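Topoisomerase IV subunit A (PDB 1ZVT) forms, with its ParE partner, a type II topoisomerase that unlinks and relaxes DNA; this C-terminal beta-pinwheel domain probably binds DNA and guides substrate choice. Local coordinates at residues F49-G54 and P82-D87; R55-D60 and L78-G83; G26-A31 and R68-P73; V4-S9 and M89-D94; Q199-I204 and L213-L218. All blocks are in the same frame, centred on the assembly; numbering follows the deposited sequence.

Contact 1. Residues F49-G54 and P82-D87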
# COMPACT_ATOMS: atom_id res chain seq x y z
N PHE A 49 -10.37 0.52 -4.01
CA PHE A 49 -9.46 1.62 -4.26
C PHE A 49 -9.24 2.34 -2.94
O PHE A 49 -10.17 2.51 -2.13
CB PHE A 49 -10.05 2.59 -5.30
CG PHE A 49 -10.30 1.93 -6.62
CD1 PHE A 49 -11.54 1.35 -6.91
CD2 PHE A 49 -9.27 1.82 -7.55
CE1 PHE A 49 -11.75 0.68 -8.13
CE2 PHE A 49 -9.48 1.14 -8.78
CZ PHE A 49 -10.73 0.58 -9.05
N VAL A 50 -8.00 2.77 -2.72
CA VAL A 50 -7.71 3.62 -1.56
C VAL A 50 -7.21 4.99 -2.07
O VAL A 50 -6.30 5.04 -2.91
CB VAL A 50 -6.66 2.96 -0.65
CG1 VAL A 50 -6.41 3.87 0.54
CG2 VAL A 50 -7.16 1.58 -0.16
N ASP A 51 -7.82 6.06 -1.58
CA ASP A 51 -7.39 7.42 -2.00
C ASP A 51 -6.32 8.02 -1.11
O ASP A 51 -5.95 7.45 -0.07
CB ASP A 51 -8.59 8.37 -2.25
CG ASP A 51 -9.21 8.95 -0.97
OD1 ASP A 51 -8.58 8.94 0.10
OD2 ASP A 51 -10.34 9.45 -1.05
N SER A 52 -5.80 9.18 -1.54
CA SER A 52 -4.68 9.83 -0.87
C SER A 52 -5.01 10.37 0.52
O SER A 52 -4.10 10.76 1.26
CB SER A 52 -4.16 10.98 -1.75
OG SER A 52 -5.22 11.83 -2.09
N THR A 53 -6.30 10.39 0.88
CA THR A 53 -6.77 10.84 2.19
C THR A 53 -7.06 9.70 3.15
O THR A 53 -7.43 9.93 4.30
CB THR A 53 -8.02 11.76 2.08
OG1 THR A 53 -9.17 10.99 1.73
CG2 THR A 53 -7.81 12.87 1.06
N GLY A 54 -6.85 8.47 2.69
CA GLY A 54 -7.04 7.28 3.53
C GLY A 54 -8.44 6.70 3.49
O GLY A 54 -8.80 5.86 4.33
N PRO A 82 -11.87 16.88 -2.12
CA PRO A 82 -11.15 17.87 -2.92
C PRO A 82 -9.65 17.59 -3.04
O PRO A 82 -8.96 17.46 -2.02
CB PRO A 82 -11.40 19.18 -2.16
CG PRO A 82 -12.65 18.97 -1.39
CD PRO A 82 -12.76 17.48 -1.11
N GLY A 83 -9.14 17.45 -4.26
CA GLY A 83 -7.70 17.29 -4.49
C GLY A 83 -7.14 15.90 -4.27
O GLY A 83 -5.95 15.66 -4.50
N ALA A 84 -7.99 14.97 -3.85
CA ALA A 84 -7.56 13.59 -3.58
C ALA A 84 -7.36 12.86 -4.88
O ALA A 84 -8.03 13.15 -5.88
CB ALA A 84 -8.60 12.87 -2.73
N THR A 85 -6.44 11.90 -4.86
CA THR A 85 -6.17 11.03 -5.99
C THR A 85 -6.37 9.58 -5.56
O THR A 85 -6.29 9.27 -4.36
CB THR A 85 -4.72 11.17 -6.50
OG1 THR A 85 -3.80 11.03 -5.40
CG2 THR A 85 -4.49 12.52 -7.19
N VAL A 86 -6.62 8.70 -6.52
CA VAL A 86 -6.69 7.25 -6.26
C VAL A 86 -5.32 6.64 -6.42
O VAL A 86 -4.76 6.58 -7.54
CB VAL A 86 -7.69 6.56 -7.19
CG1 VAL A 86 -7.56 5.05 -7.10
CG2 VAL A 86 -9.11 7.00 -6.85
N ASP A 87 -4.76 6.15 -5.32
CA ASP A 87 -3.36 5.76 -5.32
C ASP A 87 -3.12 4.26 -5.29
O ASP A 87 -2.05 3.78 -5.69
CB ASP A 87 -2.64 6.42 -4.14
CG ASP A 87 -2.60 7.93 -4.26
OD1 ASP A 87 -2.88 8.46 -5.36
OD2 ASP A 87 -2.30 8.60 -3.25
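Ser-52 and Thr-85 hold each other by two bonds where the outer strand 86-90 of a pinwheel blade joins strand 47-51. Ser-52 N donates to Thr-85 O at 2.9 Å, and Thr-85 N returns a nearly straight bond to Ser-52 OG at 3.0 Å, the hydroxyl taking the place that Ser-52 O would have in a regular antiparallel pair. With chi1 at 54°, Ser-52 OG lies between its own N and carbonyl carbon and meets that amide just as the chain leaves the sheet. Further along, Asp-51 and Val-86 form an antiparallel non-hydrogen-bonded pair, followed by the bond from Asp-87 N to Val-50 O. Val-86 CG1 lies obliquely against the Phe-49 ring, 3.7 Å from CD2, while Ala-84 CB touches both Ser-52 OG and Thr-53 CG2.

A second shell fixes the type I turn from Asp-51 to Gly-54. Asp-51 OD1 accepts from Thr-53 N, an Asx turn, and from Thr-53 OG1, both on one face of the carboxylate, and also from Arg-55 N; OD2 bonds to Tyr-57 OH. Thr-85, pointing away from the turn, is tethered to its own strand: its OG1 donates to Asp-87 OD1 at 2.7 Å on the syn side.

Contact 2. Residues R55-D60 and L78-G83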
# COMPACT_ATOMS: atom_id res chain seq x y z
N ARG A 55 -9.23 7.13 2.51
CA ARG A 55 -10.57 6.54 2.31
C ARG A 55 -10.50 5.33 1.39
O ARG A 55 -9.69 5.30 0.49
CB ARG A 55 -11.54 7.59 1.74
CG ARG A 55 -11.76 8.80 2.69
CD ARG A 55 -12.94 9.67 2.24
NE ARG A 55 -14.24 9.01 2.43
CZ ARG A 55 -14.97 9.06 3.55
NH1 ARG A 55 -14.53 9.69 4.64
NH2 ARG A 55 -16.15 8.46 3.59
N SER A 56 -11.36 4.33 1.61
CA SER A 56 -11.46 3.17 0.71
C SER A 56 -12.85 3.06 0.08
O SER A 56 -13.85 3.50 0.65
CB SER A 56 -11.09 1.86 1.42
OG SER A 56 -12.04 1.54 2.43
N TYR A 57 -12.90 2.46 -1.11
CA TYR A 57 -14.10 2.41 -1.92
C TYR A 57 -14.12 1.06 -2.61
O TYR A 57 -13.07 0.59 -3.05
CB TYR A 57 -14.06 3.47 -3.02
CG TYR A 57 -13.77 4.87 -2.60
CD1 TYR A 57 -12.46 5.30 -2.37
CD2 TYR A 57 -14.81 5.81 -2.50
CE1 TYR A 57 -12.20 6.63 -2.01
CE2 TYR A 57 -14.54 7.13 -2.14
CZ TYR A 57 -13.24 7.52 -1.91
OH TYR A 57 -12.96 8.81 -1.54
N ALA A 58 -15.30 0.46 -2.73
CA ALA A 58 -15.43 -0.76 -3.51
C ALA A 58 -16.33 -0.56 -4.73
O ALA A 58 -17.34 0.15 -4.66
CB ALA A 58 -16.00 -1.88 -2.66
N ILE A 59 -15.96 -1.20 -5.84
CA ILE A 59 -16.73 -1.13 -7.08
C ILE A 59 -16.96 -2.57 -7.56
O ILE A 59 -16.08 -3.42 -7.44
CB ILE A 59 -15.98 -0.31 -8.18
CG1 ILE A 59 -15.89 1.18 -7.80
CG2 ILE A 59 -16.61 -0.49 -9.58
CD1 ILE A 59 -15.20 2.06 -8.89
N ASP A 60 -18.15 -2.84 -8.08
CA ASP A 60 -18.47 -4.14 -8.68
C ASP A 60 -17.93 -4.17 -10.12
O ASP A 60 -18.29 -3.33 -10.95
CB ASP A 60 -20.00 -4.33 -8.63
CG ASP A 60 -20.47 -5.69 -9.17
OD1 ASP A 60 -19.72 -6.39 -9.89
OD2 ASP A 60 -21.65 -6.05 -8.90
N LEU A 78 -16.81 7.44 -7.99
CA LEU A 78 -16.44 7.68 -6.58
C LEU A 78 -16.47 9.15 -6.27
O LEU A 78 -16.10 9.97 -7.11
CB LEU A 78 -15.02 7.18 -6.29
CG LEU A 78 -14.63 5.79 -6.80
CD1 LEU A 78 -13.13 5.53 -6.48
CD2 LEU A 78 -15.53 4.73 -6.16
N THR A 79 -16.88 9.46 -5.04
CA THR A 79 -16.91 10.84 -4.55
C THR A 79 -15.62 11.07 -3.81
O THR A 79 -15.50 10.71 -2.63
CB THR A 79 -18.06 11.08 -3.58
OG1 THR A 79 -19.29 10.71 -4.21
CG2 THR A 79 -18.10 12.56 -3.18
N LEU A 80 -14.63 11.61 -4.50
CA LEU A 80 -13.33 11.86 -3.90
C LEU A 80 -13.31 13.21 -3.20
O LEU A 80 -13.93 14.16 -3.68
CB LEU A 80 -12.23 11.78 -4.96
CG LEU A 80 -12.10 10.46 -5.74
CD1 LEU A 80 -11.02 10.56 -6.81
CD2 LEU A 80 -11.82 9.29 -4.81
N PRO A 81 -12.60 13.29 -2.05
CA PRO A 81 -12.38 14.59 -1.40
C PRO A 81 -11.68 15.57 -2.34
O PRO A 81 -10.99 15.15 -3.27
CB PRO A 81 -11.48 14.23 -0.22
CG PRO A 81 -11.80 12.80 0.09
CD PRO A 81 -12.02 12.18 -1.27
N PRO A 82 -11.87 16.88 -2.12
CA PRO A 82 -11.15 17.87 -2.92
C PRO A 82 -9.65 17.59 -3.04
O PRO A 82 -8.96 17.46 -2.02
CB PRO A 82 -11.40 19.18 -2.16
CG PRO A 82 -12.65 18.97 -1.39
CD PRO A 82 -12.76 17.48 -1.11
N GLY A 83 -9.14 17.45 -4.26
CA GLY A 83 -7.70 17.29 -4.49
C GLY A 83 -7.14 15.90 -4.27
O GLY A 83 -5.95 15.66 -4.50
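Leu-78 straddles the inner end of Tyr-57 and fills the hollow between that ring and Ile-59. Its CD1 methyl sits over one ring face, 4.3 Å from the centroid and 23° off the normal, a CH-pi contact displaced toward the rim. The other methyl, CD2, stays on the same side of the ring plane but beyond the rim, 3.7 Å from Tyr-57 CB; Ile-59 CD1 also touches it, at 3.8 Å. Chi1 of Tyr-57, -52°, sets CG opposite its carbonyl carbon and extends the ring from strand 55-59 beneath the incoming loop 78-83, which runs nearly antiparallel to the strand.

At the outer end of the ring the bump is Leu-80: CD2 approaches obliquely, 3.7 Å from Tyr-57 CZ. Pro-81 rounds off the phenol end, its CD 3.5 Å from Tyr-57 OH, and its CG rests against the aliphatic CD of Arg-55, whose NE is held by Ala-121 O. Thr-79 O lies at the ring edge, near its plane.

No hydrogen bond joins the two segments, so the loop of this pinwheel blade is seated on the strand by shape and apolar surface. The phenol oxygen, beside Leu-80, Pro-81 and Thr-79 O, hydrogen-bonds with Asp-51 OD2, which probably helps fix the position of the ring and may polarise the hydroxyl.

Contact 3. Residues G26-A31 and R68-P73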
# COMPACT_ATOMS: atom_id res chain seq x y z
N GLY A 26 -0.28 -2.71 -22.65
CA GLY A 26 -0.49 -2.64 -24.10
C GLY A 26 -1.88 -2.20 -24.55
O GLY A 26 -2.14 -2.09 -25.75
N LEU A 27 -2.79 -1.95 -23.61
CA LEU A 27 -4.13 -1.48 -23.96
C LEU A 27 -4.12 -0.05 -24.49
O LEU A 27 -3.12 0.66 -24.37
CB LEU A 27 -5.04 -1.55 -22.73
CG LEU A 27 -5.26 -2.95 -22.16
CD1 LEU A 27 -5.91 -2.87 -20.80
CD2 LEU A 27 -6.11 -3.79 -23.11
N ASN A 28 -5.26 0.34 -25.07
CA ASN A 28 -5.50 1.70 -25.53
C ASN A 28 -5.67 2.63 -24.34
O ASN A 28 -6.45 2.35 -23.43
CB ASN A 28 -6.77 1.68 -26.40
CG ASN A 28 -7.09 3.03 -27.04
OD1 ASN A 28 -8.24 3.27 -27.43
ND2 ASN A 28 -6.10 3.90 -27.15
N TYR A 29 -4.93 3.73 -24.33
CA TYR A 29 -5.15 4.78 -23.33
C TYR A 29 -5.49 6.07 -24.05
O TYR A 29 -5.10 6.24 -25.20
CB TYR A 29 -3.94 4.95 -22.42
CG TYR A 29 -3.73 3.71 -21.58
CD1 TYR A 29 -2.91 2.67 -22.03
CD2 TYR A 29 -4.39 3.56 -20.37
CE1 TYR A 29 -2.75 1.51 -21.27
CE2 TYR A 29 -4.24 2.41 -19.60
CZ TYR A 29 -3.41 1.40 -20.05
OH TYR A 29 -3.26 0.25 -19.29
N LYS A 30 -6.23 6.95 -23.38
CA LYS A 30 -6.53 8.25 -23.97
C LYS A 30 -5.24 9.08 -24.05
O LYS A 30 -4.29 8.83 -23.32
CB LYS A 30 -7.64 8.97 -23.19
CG LYS A 30 -7.20 9.54 -21.87
CD LYS A 30 -8.40 9.94 -21.03
CE LYS A 30 -7.93 10.41 -19.66
NZ LYS A 30 -7.70 11.89 -19.65
N ALA A 31 -5.21 10.04 -24.98
CA ALA A 31 -4.03 10.88 -25.14
C ALA A 31 -3.56 11.44 -23.80
O ALA A 31 -4.36 11.99 -23.04
CB ALA A 31 -4.34 12.04 -26.10
N ARG A 68 -11.60 -3.11 -24.44
CA ARG A 68 -11.76 -2.21 -25.57
C ARG A 68 -12.27 -0.85 -25.11
O ARG A 68 -13.16 -0.75 -24.26
CB ARG A 68 -12.69 -2.84 -26.61
CG ARG A 68 -12.14 -4.13 -27.17
CD ARG A 68 -13.24 -5.06 -27.68
NE ARG A 68 -12.64 -6.25 -28.28
CZ ARG A 68 -12.57 -6.49 -29.59
NH1 ARG A 68 -13.08 -5.62 -30.46
NH2 ARG A 68 -11.99 -7.60 -30.03
N GLY A 69 -11.72 0.20 -25.69
CA GLY A 69 -12.05 1.53 -25.23
C GLY A 69 -10.93 1.97 -24.33
O GLY A 69 -9.87 1.33 -24.28
N GLN A 70 -11.14 3.08 -23.63
CA GLN A 70 -10.07 3.76 -22.90
C GLN A 70 -10.40 3.79 -21.41
O GLN A 70 -9.75 4.48 -20.63
CB GLN A 70 -9.84 5.16 -23.49
CG GLN A 70 -9.17 5.11 -24.87
CD GLN A 70 -9.26 6.41 -25.67
OE1 GLN A 70 -10.18 7.22 -25.50
NE2 GLN A 70 -8.30 6.61 -26.57
N GLY A 71 -11.40 3.00 -21.04
CA GLY A 71 -11.88 2.96 -19.67
C GLY A 71 -12.85 4.08 -19.37
O GLY A 71 -13.36 4.75 -20.27
N GLU A 72 -13.12 4.28 -18.08
CA GLU A 72 -13.98 5.37 -17.63
C GLU A 72 -13.39 5.96 -16.35
O GLU A 72 -12.77 5.24 -15.58
CB GLU A 72 -15.42 4.86 -17.45
CG GLU A 72 -15.68 4.04 -16.23
CD GLU A 72 -17.15 3.75 -16.03
OE1 GLU A 72 -17.82 3.34 -17.04
OE2 GLU A 72 -17.62 3.94 -14.85
N PRO A 73 -13.57 7.28 -16.12
CA PRO A 73 -12.92 7.92 -14.97
C PRO A 73 -13.48 7.46 -13.63
O PRO A 73 -14.69 7.36 -13.45
CB PRO A 73 -13.22 9.42 -15.18
CG PRO A 73 -14.48 9.43 -16.01
CD PRO A 73 -14.37 8.24 -16.92
O HOH W 1 -7.25 6.20 -20.70
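Gln-70 reaches from the 68-73 segment across the loop 26-31, passing between Asn-28 and Lys-30. Its CB starts 4.0 Å from Lys-30 N, and the chain is extended beyond CG. CG meets the Asn-28 amide, 3.3 Å from OD1. The next atom, CD, lies between the two neighbours, 3.7 Å from Lys-30 CA and equally close to Asn-28 OD1. At the tip the branches part: OE1 turns to the Lys-30 side, 3.9 Å from Lys-30 CB, whereas NE2 lies 3.4 Å from Asn-28 OD1 and 3.5 Å from Tyr-29 O. The two side-chain amides cross with their planes 48° apart, and so they neither stack nor lie in one plane.

The clear polar link is made by water 1, which accepts from Lys-30 N and donates to Gln-70 O, joining the two backbones beneath the glutamine.

This is a surface contact on the first blade of the pinwheel. Arg-15 of strand 13-18 binds Asn-28 O and makes a cation-pi contact with Tyr-29, whose ring packs on strand 3-9; just beyond Gln-70, strand 72-73 pairs with strand 13-18 as an outer strand of the sheet.

Contact 4. Residues V4-S9 and M89-D94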
# COMPACT_ATOMS: atom_id res chain seq x y z
N VAL A 4 -11.41 -11.87 -14.20
CA VAL A 4 -11.27 -10.52 -14.73
C VAL A 4 -9.94 -9.93 -14.27
O VAL A 4 -9.40 -10.34 -13.23
CB VAL A 4 -12.41 -9.56 -14.28
CG1 VAL A 4 -13.76 -10.04 -14.85
CG2 VAL A 4 -12.49 -9.45 -12.77
N THR A 5 -9.48 -8.94 -15.03
CA THR A 5 -8.35 -8.08 -14.62
C THR A 5 -8.85 -6.66 -14.62
O THR A 5 -9.41 -6.20 -15.61
CB THR A 5 -7.17 -8.21 -15.60
OG1 THR A 5 -6.72 -9.56 -15.59
CG2 THR A 5 -6.02 -7.29 -15.19
N ILE A 6 -8.65 -5.97 -13.51
CA ILE A 6 -9.02 -4.56 -13.45
C ILE A 6 -7.75 -3.73 -13.70
O ILE A 6 -6.71 -3.99 -13.09
CB ILE A 6 -9.61 -4.16 -12.07
CG1 ILE A 6 -10.66 -5.18 -11.58
CG2 ILE A 6 -10.14 -2.72 -12.15
CD1 ILE A 6 -11.82 -5.44 -12.57
N VAL A 7 -7.85 -2.77 -14.61
CA VAL A 7 -6.70 -1.97 -15.03
C VAL A 7 -6.94 -0.51 -14.70
O VAL A 7 -7.98 0.05 -15.07
CB VAL A 7 -6.46 -2.12 -16.56
CG1 VAL A 7 -5.22 -1.27 -17.03
CG2 VAL A 7 -6.31 -3.61 -16.93
N LEU A 8 -5.98 0.07 -13.99
CA LEU A 8 -6.01 1.47 -13.54
C LEU A 8 -4.98 2.26 -14.31
O LEU A 8 -3.82 1.82 -14.46
CB LEU A 8 -5.67 1.52 -12.05
CG LEU A 8 -5.54 2.91 -11.41
CD1 LEU A 8 -6.89 3.66 -11.43
CD2 LEU A 8 -4.98 2.77 -9.97
N SER A 9 -5.38 3.42 -14.80
CA SER A 9 -4.45 4.27 -15.54
C SER A 9 -3.92 5.42 -14.67
O SER A 9 -4.45 5.70 -13.59
CB SER A 9 -5.12 4.82 -16.79
OG SER A 9 -6.02 5.87 -16.45
N MET A 89 -4.94 0.12 -5.51
CA MET A 89 -6.00 -0.76 -5.98
C MET A 89 -5.73 -2.19 -5.50
O MET A 89 -4.59 -2.68 -5.60
CB MET A 89 -6.05 -0.73 -7.52
CG MET A 89 -7.11 -1.61 -8.13
SD MET A 89 -7.34 -1.40 -9.93
CE MET A 89 -5.71 -1.82 -10.59
N LEU A 90 -6.76 -2.85 -4.98
CA LEU A 90 -6.62 -4.20 -4.44
C LEU A 90 -7.79 -5.07 -4.85
O LEU A 90 -8.94 -4.59 -4.94
CB LEU A 90 -6.59 -4.17 -2.91
CG LEU A 90 -5.34 -3.55 -2.29
CD1 LEU A 90 -5.48 -2.05 -2.11
CD2 LEU A 90 -5.07 -4.24 -0.96
N MET A 91 -7.53 -6.36 -5.03
CA MET A 91 -8.57 -7.33 -5.24
C MET A 91 -8.08 -8.62 -4.59
O MET A 91 -7.13 -9.23 -5.08
CB MET A 91 -8.81 -7.51 -6.75
CG MET A 91 -10.12 -8.07 -7.12
SD MET A 91 -10.48 -7.80 -8.87
CE MET A 91 -12.19 -8.29 -8.95
N GLU A 92 -8.70 -8.99 -3.47
CA GLU A 92 -8.26 -10.11 -2.64
C GLU A 92 -9.48 -10.84 -2.08
O GLU A 92 -10.62 -10.38 -2.22
CB GLU A 92 -7.40 -9.60 -1.46
CG GLU A 92 -6.18 -8.72 -1.86
CD GLU A 92 -5.04 -9.51 -2.55
OE1 GLU A 92 -4.91 -10.73 -2.31
OE2 GLU A 92 -4.24 -8.92 -3.33
N SER A 93 -9.24 -11.96 -1.41
CA SER A 93 -10.32 -12.70 -0.77
C SER A 93 -10.83 -11.86 0.41
O SER A 93 -10.08 -11.04 0.96
CB SER A 93 -9.84 -14.08 -0.31
OG SER A 93 -8.86 -13.93 0.69
N ASP A 94 -12.09 -12.07 0.80
CA ASP A 94 -12.69 -11.25 1.85
C ASP A 94 -11.87 -11.26 3.14
O ASP A 94 -11.77 -10.26 3.84
CB ASP A 94 -14.09 -11.77 2.21
CG ASP A 94 -15.14 -11.41 1.20
OD1 ASP A 94 -14.91 -10.52 0.35
OD2 ASP A 94 -16.24 -12.02 1.27
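Strand 3-9 faces the end of strand 86-90 and the residue that follows it, from a different sheet and running nearly antiparallel, with Leu-8 CA 7.9 Å from Met-89 CA, a spacing bridged by side chains, with no hydrogen bond. Met-89 supplies the main bump. Its CG is anti to the backbone N (chi1 180°), the chain then runs straight to SD, and a bend at chi3 (59°) folds the methyl along the opposing strand. SD thereby rests 3.8 Å from Ile-6 CG2, while CE slides past it to lie 3.6 Å from Leu-8 CB and 3.5 Å from Ile-6 O.

Both sheets are four-stranded antiparallel blades of the beta-pinwheel, and this contact joins two successive blades, the one containing strand 3-9 and the one containing strand 86-90. Val-39 of strand 35-42 touches both methionines and Ile-6, and Val-47 and Phe-49 pack on Met-89 from its own sheet, adding further apolar contacts.

Met-91 enters differently. Its chain stays extended to the methyl and crosses Ile-6 at about a right angle, SD lying 3.8 Å from Ile-6 CG1. Ile-6 thus serves both sulfurs, its CG2 branch meeting Met-89 and its CG1 branch Met-91. Beyond it, the CE methyl of Met-91 ends against Val-4 CG2, 4.0 Å away.

Contact 5. Residues Q199-I204 and L213-L218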
# COMPACT_ATOMS: atom_id res chain seq x y z
N GLN A 199 13.28 -15.34 6.42
CA GLN A 199 14.64 -15.50 5.92
C GLN A 199 14.93 -14.60 4.70
O GLN A 199 15.72 -14.95 3.82
CB GLN A 199 14.96 -16.98 5.62
CG GLN A 199 15.14 -17.84 6.89
CD GLN A 199 16.30 -17.36 7.79
OE1 GLN A 199 17.47 -17.47 7.43
NE2 GLN A 199 15.96 -16.82 8.97
N SER A 200 14.29 -13.44 4.66
CA SER A 200 14.52 -12.49 3.57
C SER A 200 15.86 -11.75 3.64
O SER A 200 16.42 -11.54 4.73
CB SER A 200 13.38 -11.46 3.51
OG SER A 200 12.13 -12.10 3.38
N THR A 201 16.33 -11.34 2.46
CA THR A 201 17.50 -10.47 2.32
C THR A 201 17.02 -9.22 1.60
O THR A 201 16.21 -9.33 0.69
CB THR A 201 18.62 -11.15 1.50
OG1 THR A 201 19.09 -12.30 2.20
CG2 THR A 201 19.77 -10.20 1.22
N LEU A 202 17.48 -8.06 2.07
CA LEU A 202 17.22 -6.75 1.44
C LEU A 202 18.53 -6.16 0.97
O LEU A 202 19.51 -6.09 1.72
CB LEU A 202 16.58 -5.78 2.44
CG LEU A 202 15.05 -5.85 2.52
CD1 LEU A 202 14.59 -6.93 3.45
CD2 LEU A 202 14.55 -4.52 2.99
N THR A 203 18.54 -5.69 -0.27
CA THR A 203 19.67 -4.96 -0.79
C THR A 203 19.15 -3.56 -1.07
O THR A 203 18.19 -3.42 -1.80
CB THR A 203 20.22 -5.60 -2.07
OG1 THR A 203 20.65 -6.94 -1.77
CG2 THR A 203 21.39 -4.82 -2.61
N ILE A 204 19.79 -2.56 -0.48
CA ILE A 204 19.28 -1.19 -0.53
C ILE A 204 20.35 -0.32 -1.15
O ILE A 204 21.51 -0.37 -0.73
CB ILE A 204 18.92 -0.68 0.91
CG1 ILE A 204 17.89 -1.60 1.57
CG2 ILE A 204 18.43 0.77 0.89
CD1 ILE A 204 17.55 -1.25 3.02
N LEU A 213 21.50 -6.60 3.53
CA LEU A 213 21.08 -7.01 4.86
C LEU A 213 20.50 -8.39 4.76
O LEU A 213 19.35 -8.55 4.36
CB LEU A 213 20.04 -6.03 5.42
CG LEU A 213 20.51 -4.57 5.38
CD1 LEU A 213 19.34 -3.62 5.59
CD2 LEU A 213 21.61 -4.35 6.42
N ARG A 214 21.29 -9.40 5.11
CA ARG A 214 20.77 -10.76 5.18
C ARG A 214 20.02 -10.94 6.50
O ARG A 214 20.04 -10.03 7.34
CB ARG A 214 21.91 -11.79 5.10
CG ARG A 214 22.80 -11.67 3.87
CD ARG A 214 24.11 -12.40 4.13
NE ARG A 214 24.70 -11.95 5.39
CZ ARG A 214 25.80 -12.46 5.95
NH1 ARG A 214 26.47 -13.44 5.36
NH2 ARG A 214 26.24 -11.96 7.11
N PRO A 215 19.38 -12.10 6.71
CA PRO A 215 18.70 -12.35 7.98
C PRO A 215 19.56 -12.01 9.20
O PRO A 215 19.05 -11.44 10.17
CB PRO A 215 18.39 -13.85 7.93
CG PRO A 215 18.23 -14.11 6.48
CD PRO A 215 19.22 -13.24 5.78
N GLU A 216 20.85 -12.36 9.13
CA GLU A 216 21.81 -12.03 10.20
C GLU A 216 21.82 -10.54 10.54
O GLU A 216 21.71 -10.17 11.71
CB GLU A 216 23.22 -12.55 9.88
CG GLU A 216 23.34 -14.09 9.89
CD GLU A 216 23.00 -14.77 8.55
OE1 GLU A 216 22.37 -14.15 7.65
OE2 GLU A 216 23.36 -15.95 8.40
N GLU A 217 21.92 -9.69 9.52
CA GLU A 217 21.89 -8.24 9.74
C GLU A 217 20.51 -7.76 10.21
O GLU A 217 20.41 -6.88 11.06
CB GLU A 217 22.31 -7.50 8.47
CG GLU A 217 23.81 -7.61 8.11
CD GLU A 217 24.17 -8.92 7.43
OE1 GLU A 217 23.27 -9.60 6.90
OE2 GLU A 217 25.38 -9.29 7.42
N LEU A 218 19.44 -8.33 9.68
CA LEU A 218 18.10 -7.87 10.07
C LEU A 218 17.76 -8.23 11.52
O LEU A 218 17.00 -7.53 12.16
CB LEU A 218 17.02 -8.38 9.10
CG LEU A 218 17.16 -7.85 7.66
CD1 LEU A 218 16.32 -8.68 6.69
CD2 LEU A 218 16.81 -6.36 7.56
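Leu-202 O receives Leu-213 N at 2.7 Å, and Leu-202 N answers with a bond to Leu-213 O at 3.0 Å. The pair is the last antiparallel hydrogen-bonded one before the chain of strand 209-213 turns into helix 215-219. Thr-201 adds a CA-H...O contact to the same Leu-213 O and sets its CG2 against it.

Arg-214 takes the N-cap position. Its backbone N and its NE both donate to Glu-217 OE1. This oxygen lies in the guanidinium plane and offers its syn lone pair to NE; the backbone N meets it on the anti side, out of the carboxylate plane. Arg-214 NH2 bonds to Glu-217 OE2 at 2.8 Å. This side-on, two-nitrogen grip ties the first turn of the helix to its own start; Glu-216 adds only a long charge contact from over one guanidinium face.

Pro-215 packs toward the strand. Its CD is 3.4 Å from Ser-200 O, and its CG abuts Gln-199 OE1 at 3.6 Å, the bent glutamine crossing the ring at about a right angle. On the buried side Leu-218 CD1 meets Leu-202 CD1, and Leu-213 CD1 meets Ile-204 CD1.

Strand 201-206 is the middle of a three-stranded sheet, between 209-213 and 240-244. Leu-202 and Ile-204 pack on Leu-148 and Ile-150 of strand 146-151, Leu-213 and Leu-218 on Met-156 of strand 155-160.

How the contacts relate
Contacts 1 to 4 belong to the first two blades of the pinwheel, whereas contact 5 lies some 30 to 41 Å away, centre to centre, in the last sheet. Contacts 1 and 2, with centres 7 Å apart, share Pro-82 and Gly-83. Contact 4 spans both blades and encloses the first three along the chain; Met-89 SD touches the Phe-49 ring of contact 1. Contact 3, 17 Å from contact 4, meets it through Tyr-29 on Val-7 and Ser-9. Contact 5 comes later, in series. Contacts 1 and 2 thus hold one blade's outer strand and loop, contact 4 joins that blade to the preceding one, and contact 3 fastens a surface loop.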